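Local coordinates for deferrochelatase (Vibrio cholerae, PDB 5DE0), which binds heme b and probably works as a dye-decolorizing peroxidase, using the heme iron to react with hydrogen peroxide, at residues H216-I222 against T261-M266; L37-P41 against L297-T301. All coordinates share one frame; numbering follows the deposited sequence.

Interaction 1 (H216-I222 against T261-M266); sequences HVGRVDI and TMLESM. With HEM (protoporphyrin IX containing Fe), chain F.
His216 and Met266 meet beside the heme in the ferredoxin-like C-terminal half of this DyP-type peroxidase. The Met266 CE methyl lies at the edge of the imidazole, in its plane, 3.8 Å from His216 CE1. His216 is the axial ligand, its NE2 2.5 Å from the iron; with CG anti to the backbone N (chi1 -174°) the ring leaves helix 216-220 toward the porphyrin. Val220 lays CG1 over one face of that ring, 3.9 Å from Met266 SD, and rests CG2 3.6 Å from heme C3A. A bend at the last torsion of Met266 (chi3 56°) turns its methyl along the vinyl group, while SD comes 3.5 Å from heme CAB. Met262 runs out straight and sets its CE 3.7 Å from heme CMA. In the second shell, Asp275 hydrogen-bonds His216 ND1 and so fixes the ring's rotation. The helical segments 216-220 and 261-266 run at 133° to each other, their axes 9.0 Å apart at closest approach. Farther from the heme, Ile222 CD1 packs on Thr261 CG2 and Ser265 CB, and Arg219, salt-bridged to Asp271, curls its guanidinium over Ser265 OG. That hydroxyl donates to Arg219 O at 2.9 Å, in the carbonyl plane and on a lone pair.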
ATOM      1  N   HIS B 216     -17.983 -21.248  -6.571  1.00 28.78           N
ATOM      2  CA  HIS B 216     -17.347 -20.287  -7.467  1.00 28.63           C
ATOM      3  C   HIS B 216     -16.793 -20.942  -8.729  1.00 28.38           C
ATOM      4  O   HIS B 216     -17.066 -20.485  -9.841  1.00 28.60           O
ATOM      5  CB  HIS B 216     -16.227 -19.538  -6.748  1.00 28.26           C
ATOM      6  CG  HIS B 216     -15.636 -18.434  -7.565  1.00 29.01           C
ATOM      7  ND1 HIS B 216     -16.366 -17.337  -7.966  1.00 27.20           N
ATOM      8  CD2 HIS B 216     -14.393 -18.267  -8.074  1.00 26.09           C
ATOM      9  CE1 HIS B 216     -15.596 -16.534  -8.678  1.00 27.38           C
ATOM     10  NE2 HIS B 216     -14.395 -17.077  -8.759  1.00 29.89           N
ATOM     11  N   VAL B 217     -16.014 -22.004  -8.555  1.00 28.06           N
ATOM     12  CA  VAL B 217     -15.479 -22.748  -9.690  1.00 28.59           C
ATOM     13  C   VAL B 217     -16.625 -23.334 -10.511  1.00 29.04           C
ATOM     14  O   VAL B 217     -16.572 -23.354 -11.739  1.00 28.51           O
ATOM     15  CB  VAL B 217     -14.523 -23.869  -9.234  1.00 28.87           C
ATOM     16  CG1 VAL B 217     -14.085 -24.722 -10.418  1.00 28.63           C
ATOM     17  CG2 VAL B 217     -13.313 -23.273  -8.530  1.00 27.96           C
ATOM     18  N   GLY B 218     -17.673 -23.787  -9.828  1.00 29.50           N
ATOM     19  CA  GLY B 218     -18.858 -24.287 -10.500  1.00 28.25           C
ATOM     20  C   GLY B 218     -19.507 -23.232 -11.378  1.00 28.75           C
ATOM     21  O   GLY B 218     -20.134 -23.549 -12.390  1.00 29.27           O
ATOM     22  N   ARG B 219     -19.347 -21.969 -10.989  1.00 28.91           N
ATOM     23  CA  ARG B 219     -19.911 -20.850 -11.736  1.00 28.78           C
ATOM     24  C   ARG B 219     -19.031 -20.432 -12.913  1.00 28.99           C
ATOM     25  O   ARG B 219     -19.540 -20.045 -13.965  1.00 29.36           O
ATOM     26  CB  ARG B 219     -20.128 -19.648 -10.814  1.00 29.18           C
ATOM     27  CG  ARG B 219     -21.148 -19.851  -9.702  1.00 29.49           C
ATOM     28  CD  ARG B 219     -22.582 -19.751 -10.210  1.00 29.95           C
ATOM     29  NE  ARG B 219     -23.038 -20.984 -10.848  1.00 30.42           N
ATOM     30  CZ  ARG B 219     -24.248 -21.150 -11.369  1.00 31.26           C
ATOM     31  NH1 ARG B 219     -25.131 -20.161 -11.328  1.00 31.75           N
ATOM     32  NH2 ARG B 219     -24.577 -22.306 -11.931  1.00 32.02           N
ATOM     33  N   VAL B 220     -17.716 -20.507 -12.736  1.00 28.43           N
ATOM     34  CA  VAL B 220     -16.793 -19.961 -13.724  1.00 29.80           C
ATOM     35  C   VAL B 220     -16.155 -21.019 -14.618  1.00 31.37           C
ATOM     36  O   VAL B 220     -15.591 -20.684 -15.662  1.00 30.55           O
ATOM     37  CB  VAL B 220     -15.668 -19.146 -13.048  1.00 28.01           C
ATOM     38  CG1 VAL B 220     -16.261 -18.034 -12.198  1.00 27.21           C
ATOM     39  CG2 VAL B 220     -14.784 -20.054 -12.209  1.00 27.76           C
ATOM     40  N   ASP B 221     -16.228 -22.286 -14.218  1.00 31.22           N
ATOM     41  CA  ASP B 221     -15.739 -23.361 -15.075  1.00 33.20           C
ATOM     42  C   ASP B 221     -16.808 -23.705 -16.103  1.00 35.97           C
ATOM     43  O   ASP B 221     -17.563 -24.667 -15.940  1.00 41.33           O
ATOM     44  CB  ASP B 221     -15.362 -24.599 -14.258  1.00 33.14           C
ATOM     45  CG  ASP B 221     -14.714 -25.682 -15.101  1.00 36.05           C
ATOM     46  OD1 ASP B 221     -15.446 -26.537 -15.642  1.00 39.53           O
ATOM     47  OD2 ASP B 221     -13.471 -25.676 -15.222  1.00 41.25           O
ATOM     48  N   ILE B 222     -16.871 -22.905 -17.160  1.00 35.91           N
ATOM     49  CA  ILE B 222     -17.897 -23.063 -18.180  1.00 38.31           C
ATOM     50  C   ILE B 222     -17.318 -23.552 -19.504  1.00 40.07           C
ATOM     51  O   ILE B 222     -16.357 -22.972 -20.023  1.00 39.62           O
ATOM     52  CB  ILE B 222     -18.645 -21.732 -18.426  1.00 36.66           C
ATOM     53  CG1 ILE B 222     -19.208 -21.191 -17.111  1.00 34.71           C
ATOM     54  CG2 ILE B 222     -19.757 -21.926 -19.447  1.00 38.96           C
ATOM     55  CD1 ILE B 222     -19.814 -19.813 -17.238  1.00 37.11           C
ATOM     56  N   THR B 261     -19.951 -14.176 -20.004  1.00 26.66           N
ATOM     57  CA  THR B 261     -20.559 -15.458 -19.667  1.00 27.94           C
ATOM     58  C   THR B 261     -20.334 -15.812 -18.200  1.00 27.55           C
ATOM     59  O   THR B 261     -21.264 -16.229 -17.506  1.00 28.35           O
ATOM     60  CB  THR B 261     -20.008 -16.593 -20.550  1.00 29.13           C
ATOM     61  OG1 THR B 261     -20.161 -16.240 -21.929  1.00 28.93           O
ATOM     62  CG2 THR B 261     -20.756 -17.888 -20.278  1.00 29.98           C
ATOM     63  N   MET B 262     -19.101 -15.639 -17.733  1.00 26.98           N
ATOM     64  CA  MET B 262     -18.757 -15.918 -16.341  1.00 27.13           C
ATOM     65  C   MET B 262     -19.501 -14.995 -15.380  1.00 27.35           C
ATOM     66  O   MET B 262     -19.994 -15.434 -14.342  1.00 27.20           O
ATOM     67  CB  MET B 262     -17.248 -15.783 -16.117  1.00 26.62           C
ATOM     68  CG  MET B 262     -16.403 -16.778 -16.889  1.00 26.82           C
ATOM     69  SD  MET B 262     -14.642 -16.455 -16.693  1.00 27.34           S
ATOM     70  CE  MET B 262     -13.946 -17.659 -17.813  1.00 26.56           C
ATOM     71  N   LEU B 263     -19.579 -13.715 -15.732  1.00 26.95           N
ATOM     72  CA  LEU B 263     -20.240 -12.728 -14.883  1.00 27.40           C
ATOM     73  C   LEU B 263     -21.750 -12.957 -14.814  1.00 27.74           C
ATOM     74  O   LEU B 263     -22.357 -12.822 -13.752  1.00 27.81           O
ATOM     75  CB  LEU B 263     -19.941 -11.311 -15.382  1.00 25.44           C
ATOM     76  CG  LEU B 263     -18.532 -10.788 -15.095  1.00 24.79           C
ATOM     77  CD1 LEU B 263     -18.276  -9.487 -15.841  1.00 23.46           C
ATOM     78  CD2 LEU B 263     -18.328 -10.595 -13.599  1.00 23.55           C
ATOM     79  N   GLU B 264     -22.351 -13.300 -15.948  1.00 27.75           N
ATOM     80  CA  GLU B 264     -23.780 -13.592 -15.992  1.00 29.61           C
ATOM     81  C   GLU B 264     -24.094 -14.881 -15.240  1.00 29.82           C
ATOM     82  O   GLU B 264     -25.197 -15.058 -14.717  1.00 30.03           O
ATOM     83  CB  GLU B 264     -24.268 -13.685 -17.439  1.00 29.99           C
ATOM     84  CG  GLU B 264     -24.423 -12.335 -18.125  1.00 31.23           C
ATOM     85  CD  GLU B 264     -24.805 -12.458 -19.585  1.00 32.76           C
ATOM     86  OE1 GLU B 264     -24.796 -13.589 -20.114  1.00 32.42           O
ATOM     87  OE2 GLU B 264     -25.116 -11.419 -20.204  1.00 37.67           O
ATOM     88  N   SER B 265     -23.113 -15.776 -15.189  1.00 28.56           N
ATOM     89  CA  SER B 265     -23.248 -17.019 -14.440  1.00 29.22           C
ATOM     90  C   SER B 265     -23.094 -16.765 -12.943  1.00 29.50           C
ATOM     91  O   SER B 265     -23.781 -17.376 -12.125  1.00 29.63           O
ATOM     92  CB  SER B 265     -22.215 -18.044 -14.912  1.00 29.51           C
ATOM     93  OG  SER B 265     -22.282 -19.232 -14.147  1.00 29.24           O
ATOM     94  N   MET B 266     -22.194 -15.851 -12.593  1.00 28.51           N
ATOM     95  CA  MET B 266     -21.917 -15.538 -11.195  1.00 28.65           C
ATOM     96  C   MET B 266     -23.036 -14.734 -10.548  1.00 29.79           C
ATOM     97  O   MET B 266     -23.368 -14.945  -9.383  1.00 30.56           O
ATOM     98  CB  MET B 266     -20.599 -14.767 -11.068  1.00 28.73           C
ATOM     99  CG  MET B 266     -19.351 -15.620 -11.221  1.00 27.81           C
ATOM    100  SD  MET B 266     -17.850 -14.627 -11.147  1.00 25.92           S
ATOM    101  CE  MET B 266     -18.062 -13.815  -9.565  1.00 26.00           C
TER
HETATM  102  CHA HEM F 401     -10.717 -19.733 -10.118  1.00 24.51           C
HETATM  103  CHB HEM F 401     -12.734 -16.315 -12.907  1.00 23.66           C
HETATM  104  CHC HEM F 401     -13.607 -13.573  -8.985  1.00 23.49           C
HETATM  105  CHD HEM F 401     -10.835 -16.575  -6.374  1.00 24.63           C
HETATM  106  C1A HEM F 401     -11.190 -19.051 -11.217  1.00 24.82           C
HETATM  107  C2A HEM F 401     -11.154 -19.508 -12.592  1.00 25.10           C
HETATM  108  C3A HEM F 401     -11.708 -18.564 -13.359  1.00 24.49           C
HETATM  109  C4A HEM F 401     -12.117 -17.475 -12.498  1.00 23.72           C
HETATM  110  CMA HEM F 401     -11.891 -18.607 -14.892  1.00 23.93           C
HETATM  111  CAA HEM F 401     -10.575 -20.857 -13.075  1.00 24.63           C
HETATM  112  CBA HEM F 401     -11.733 -21.809 -13.368  1.00 26.60           C
HETATM  113  CGA HEM F 401     -11.203 -23.181 -13.682  1.00 26.68           C
HETATM  114  O1A HEM F 401     -10.847 -23.918 -12.728  1.00 26.84           O
HETATM  115  O2A HEM F 401     -11.143 -23.534 -14.887  1.00 27.26           O
HETATM  116  C1B HEM F 401     -13.218 -15.325 -12.082  1.00 23.33           C
HETATM  117  C2B HEM F 401     -14.098 -14.253 -12.489  1.00 23.47           C
HETATM  118  C3B HEM F 401     -14.345 -13.486 -11.427  1.00 23.67           C
HETATM  119  C4B HEM F 401     -13.632 -14.047 -10.285  1.00 22.62           C
HETATM  120  CMB HEM F 401     -14.651 -14.020 -13.913  1.00 22.57           C
HETATM  121  CAB HEM F 401     -15.251 -12.237 -11.489  1.00 21.91           C
HETATM  122  CBB HEM F 401     -15.450 -11.446 -10.436  1.00 23.47           C
HETATM  123  C1C HEM F 401     -12.904 -14.123  -7.932  1.00 23.69           C
HETATM  124  C2C HEM F 401     -12.802 -13.584  -6.588  1.00 24.21           C
HETATM  125  C3C HEM F 401     -12.029 -14.422  -5.869  1.00 24.32           C
HETATM  126  C4C HEM F 401     -11.631 -15.511  -6.738  1.00 24.78           C
HETATM  127  CMC HEM F 401     -13.479 -12.271  -6.130  1.00 22.87           C
HETATM  128  CAC HEM F 401     -11.585 -14.357  -4.386  1.00 23.95           C
HETATM  129  CBC HEM F 401     -12.009 -13.450  -3.500  1.00 25.54           C
HETATM  130  C1D HEM F 401     -10.646 -17.746  -7.078  1.00 24.16           C
HETATM  131  C2D HEM F 401     -10.160 -18.987  -6.519  1.00 24.82           C
HETATM  132  C3D HEM F 401     -10.120 -19.976  -7.691  1.00 24.26           C
HETATM  133  C4D HEM F 401     -10.587 -19.232  -8.840  1.00 24.13           C
HETATM  134  CMD HEM F 401      -9.762 -19.266  -5.054  1.00 24.94           C
HETATM  135  CAD HEM F 401      -9.681 -21.453  -7.644  1.00 24.58           C
HETATM  136  CBD HEM F 401      -8.175 -21.573  -7.849  1.00 24.72           C
HETATM  137  CGD HEM F 401      -7.804 -21.105  -9.232  1.00 25.80           C
HETATM  138  O1D HEM F 401      -7.364 -19.935  -9.371  1.00 24.26           O
HETATM  139  O2D HEM F 401      -7.944 -21.900 -10.197  1.00 25.58           O
HETATM  140  NA  HEM F 401     -11.785 -17.805 -11.199  1.00 25.41           N
HETATM  141  NB  HEM F 401     -12.955 -15.170 -10.733  1.00 24.74           N
HETATM  142  NC  HEM F 401     -12.180 -15.299  -7.984  1.00 25.38           N
HETATM  143  ND  HEM F 401     -10.884 -17.933  -8.436  1.00 25.53           N
HETATM  144 FE   HEM F 401     -12.016 -16.602  -9.554  1.00 29.49          FE

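Interaction 2 (L37-P41 against L297-T301); sequences LKALP and LQELT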
ATOM      1  N   LEU B  37       0.334   8.845 -22.012  1.00 23.50           N
ATOM      2  CA  LEU B  37       0.056   7.418 -21.868  1.00 22.52           C
ATOM      3  C   LEU B  37       0.939   6.595 -22.802  1.00 23.19           C
ATOM      4  O   LEU B  37       1.400   5.510 -22.445  1.00 23.84           O
ATOM      5  CB  LEU B  37      -1.421   7.124 -22.141  1.00 21.97           C
ATOM      6  CG  LEU B  37      -2.417   7.695 -21.129  1.00 21.91           C
ATOM      7  CD1 LEU B  37      -3.843   7.436 -21.578  1.00 22.98           C
ATOM      8  CD2 LEU B  37      -2.175   7.114 -19.745  1.00 21.71           C
ATOM      9  N   LYS B  38       1.172   7.121 -24.000  1.00 23.13           N
ATOM     10  CA  LYS B  38       2.023   6.454 -24.978  1.00 23.91           C
ATOM     11  C   LYS B  38       3.476   6.396 -24.528  1.00 23.67           C
ATOM     12  O   LYS B  38       4.225   5.509 -24.938  1.00 22.26           O
ATOM     13  CB  LYS B  38       1.950   7.162 -26.330  1.00 25.01           C
ATOM     14  CG  LYS B  38       0.639   7.014 -27.064  1.00 26.93           C
ATOM     15  CD  LYS B  38       0.764   7.604 -28.456  1.00 29.40           C
ATOM     16  CE  LYS B  38      -0.558   7.594 -29.179  1.00 31.35           C
ATOM     17  NZ  LYS B  38      -0.409   8.078 -30.580  1.00 33.88           N
ATOM     18  N   ALA B  39       3.873   7.359 -23.701  1.00 22.34           N
ATOM     19  CA  ALA B  39       5.260   7.479 -23.271  1.00 22.59           C
ATOM     20  C   ALA B  39       5.563   6.590 -22.069  1.00 22.40           C
ATOM     21  O   ALA B  39       6.701   6.533 -21.601  1.00 21.93           O
ATOM     22  CB  ALA B  39       5.584   8.931 -22.948  1.00 22.16           C
ATOM     23  N   LEU B  40       4.542   5.899 -21.570  1.00 22.70           N
ATOM     24  CA  LEU B  40       4.717   4.999 -20.432  1.00 21.39           C
ATOM     25  C   LEU B  40       5.655   3.816 -20.723  1.00 21.13           C
ATOM     26  O   LEU B  40       6.533   3.533 -19.905  1.00 20.80           O
ATOM     27  CB  LEU B  40       3.357   4.490 -19.942  1.00 21.19           C
ATOM     28  CG  LEU B  40       2.514   5.501 -19.166  1.00 21.45           C
ATOM     29  CD1 LEU B  40       1.204   4.880 -18.708  1.00 20.87           C
ATOM     30  CD2 LEU B  40       3.300   6.038 -17.979  1.00 21.69           C
ATOM     31  N   PRO B  41       5.484   3.122 -21.873  1.00 21.76           N
ATOM     32  CA  PRO B  41       6.423   2.028 -22.164  1.00 21.50           C
ATOM     33  C   PRO B  41       7.890   2.459 -22.195  1.00 23.00           C
ATOM     34  O   PRO B  41       8.749   1.729 -21.698  1.00 22.50           O
ATOM     35  CB  PRO B  41       5.983   1.553 -23.551  1.00 22.33           C
ATOM     36  CG  PRO B  41       4.543   1.873 -23.610  1.00 22.36           C
ATOM     37  CD  PRO B  41       4.391   3.165 -22.864  1.00 21.85           C
ATOM     38  N   LEU B 297      -0.992   1.027 -29.982  1.00 31.04           N
ATOM     39  CA  LEU B 297      -0.943   2.003 -28.899  1.00 31.00           C
ATOM     40  C   LEU B 297      -0.183   3.260 -29.317  1.00 31.97           C
ATOM     41  O   LEU B 297      -0.586   4.376 -28.997  1.00 31.51           O
ATOM     42  CB  LEU B 297      -0.299   1.390 -27.654  1.00 28.98           C
ATOM     43  CG  LEU B 297      -0.104   2.330 -26.460  1.00 27.36           C
ATOM     44  CD1 LEU B 297      -1.438   2.897 -25.998  1.00 26.93           C
ATOM     45  CD2 LEU B 297       0.606   1.617 -25.316  1.00 25.93           C
ATOM     46  N   GLN B 298       0.915   3.069 -30.043  1.00 31.98           N
ATOM     47  CA  GLN B 298       1.732   4.187 -30.497  1.00 33.62           C
ATOM     48  C   GLN B 298       1.148   4.847 -31.745  1.00 35.48           C
ATOM     49  O   GLN B 298       1.580   5.929 -32.142  1.00 36.74           O
ATOM     50  CB  GLN B 298       3.166   3.722 -30.772  1.00 32.13           C
ATOM     51  CG  GLN B 298       3.865   3.141 -29.553  1.00 31.30           C
ATOM     52  CD  GLN B 298       3.988   4.140 -28.419  1.00 29.83           C
ATOM     53  OE1 GLN B 298       4.335   5.302 -28.635  1.00 32.06           O
ATOM     54  NE2 GLN B 298       3.699   3.693 -27.201  1.00 28.26           N
ATOM     55  N   GLU B 299       0.164   4.193 -32.359  1.00 36.20           N
ATOM     56  CA  GLU B 299      -0.447   4.705 -33.583  1.00 38.77           C
ATOM     57  C   GLU B 299      -1.824   5.315 -33.341  1.00 38.33           C
ATOM     58  O   GLU B 299      -2.446   5.836 -34.264  1.00 40.55           O
ATOM     59  CB  GLU B 299      -0.559   3.593 -34.631  1.00 41.13           C
ATOM     60  CG  GLU B 299       0.775   3.099 -35.166  1.00 44.02           C
ATOM     61  CD  GLU B 299       1.529   4.161 -35.946  1.00 48.69           C
ATOM     62  OE1 GLU B 299       0.885   5.111 -36.443  1.00 53.73           O
ATOM     63  OE2 GLU B 299       2.768   4.047 -36.064  1.00 53.58           O
ATOM     64  N   LEU B 300      -2.304   5.239 -32.105  1.00 36.50           N
ATOM     65  CA  LEU B 300      -3.610   5.795 -31.764  1.00 38.04           C
ATOM     66  C   LEU B 300      -3.589   7.313 -31.857  1.00 39.00           C
ATOM     67  O   LEU B 300      -2.664   7.961 -31.376  1.00 37.62           O
ATOM     68  CB  LEU B 300      -4.036   5.365 -30.358  1.00 36.96           C
ATOM     69  CG  LEU B 300      -4.499   3.917 -30.193  1.00 39.73           C
ATOM     70  CD1 LEU B 300      -4.752   3.595 -28.726  1.00 34.28           C
ATOM     71  CD2 LEU B 300      -5.742   3.653 -31.028  1.00 37.51           C
ATOM     72  N   THR B 301      -4.611   7.881 -32.485  1.00 42.11           N
ATOM     73  CA  THR B 301      -4.720   9.330 -32.608  1.00 43.41           C
ATOM     74  C   THR B 301      -6.158   9.793 -32.408  1.00 46.18           C
ATOM     75  O   THR B 301      -7.104   9.086 -32.761  1.00 46.77           O
ATOM     76  CB  THR B 301      -4.213   9.827 -33.984  1.00 45.35           C
ATOM     77  OG1 THR B 301      -4.737   8.986 -35.019  1.00 46.39           O
ATOM     78  CG2 THR B 301      -2.692   9.807 -34.038  1.00 42.86           C
TER
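The backbone O of Leu297 lies alongside the aliphatic part of the Lys38 side chain, 3.2 Å from Lys38 CE. Leu297 CD2 approaches Pro41 CG at 4.3 Å, a loose apolar touch at the start of helix 40-50. Gln298 supplies the clearest polar link. Its chain folds back at chi2 (-61°), which carries the amide to the C-terminal end of helix 30-38, where NE2 donates to Lys38 O at 2.9 Å. The bond is nearly straight (170°), lies in the amide plane, and uses a lone pair of the carbonyl. The other amide atom, Gln298 OE1, sits 3.8 Å from Lys38 CB, so the two residues are engaged through side chain and backbone at once. Lys38 extends fully beyond CG alongside the backbone of 297-300, and its NZ makes a weak bond of 3.3 Å to Gln298 O. Glu299 OE1 stays 6.7 Å from Lys38 NZ, too far for a salt bridge. At Leu300 the backbone O receives Lys38 NZ at a modelled distance so short that its exact geometry is doubtful. The ammonium group lies near the carbonyls of Gln298 and Leu300, where helix 294-299 gives way to the C-terminal tail and its charge would probably be favourable. Thr301 then leads the tail away, joined to Glu71 by a backbone hydrogen bond. Behind this polar surface, Leu297 and Leu300 lean on Phe62 of strand 57-62, which Leu37 also touches; Leu37 reaches strand 98-104 as well. Helix 294-299, which follows the last strand of the C-terminal half, is in this way laid against the helices and sheet of the N-terminal half.

Interaction 1 is buried and interaction 2 only partly so; they lie on opposite sides of the chain's centre, about 34 Å between centres, and share no helix. The 216-222/261-266 pair stays within the C-terminal half and is organised around a cofactor, with thioether and aliphatic groups against the porphyrin and polar bonds set behind them. In 37-41/297-301 the order changes: a lysine and a glutamine bind backbone carbonyls at the surface, over leucines that face the N-terminal sheet. Along the sequence, interaction 1 is nested within the long loop that interaction 2 closes. Interaction 1 lines part of the heme pocket, including the iron ligand, while interaction 2 joins the C-terminal end to the N-terminal half.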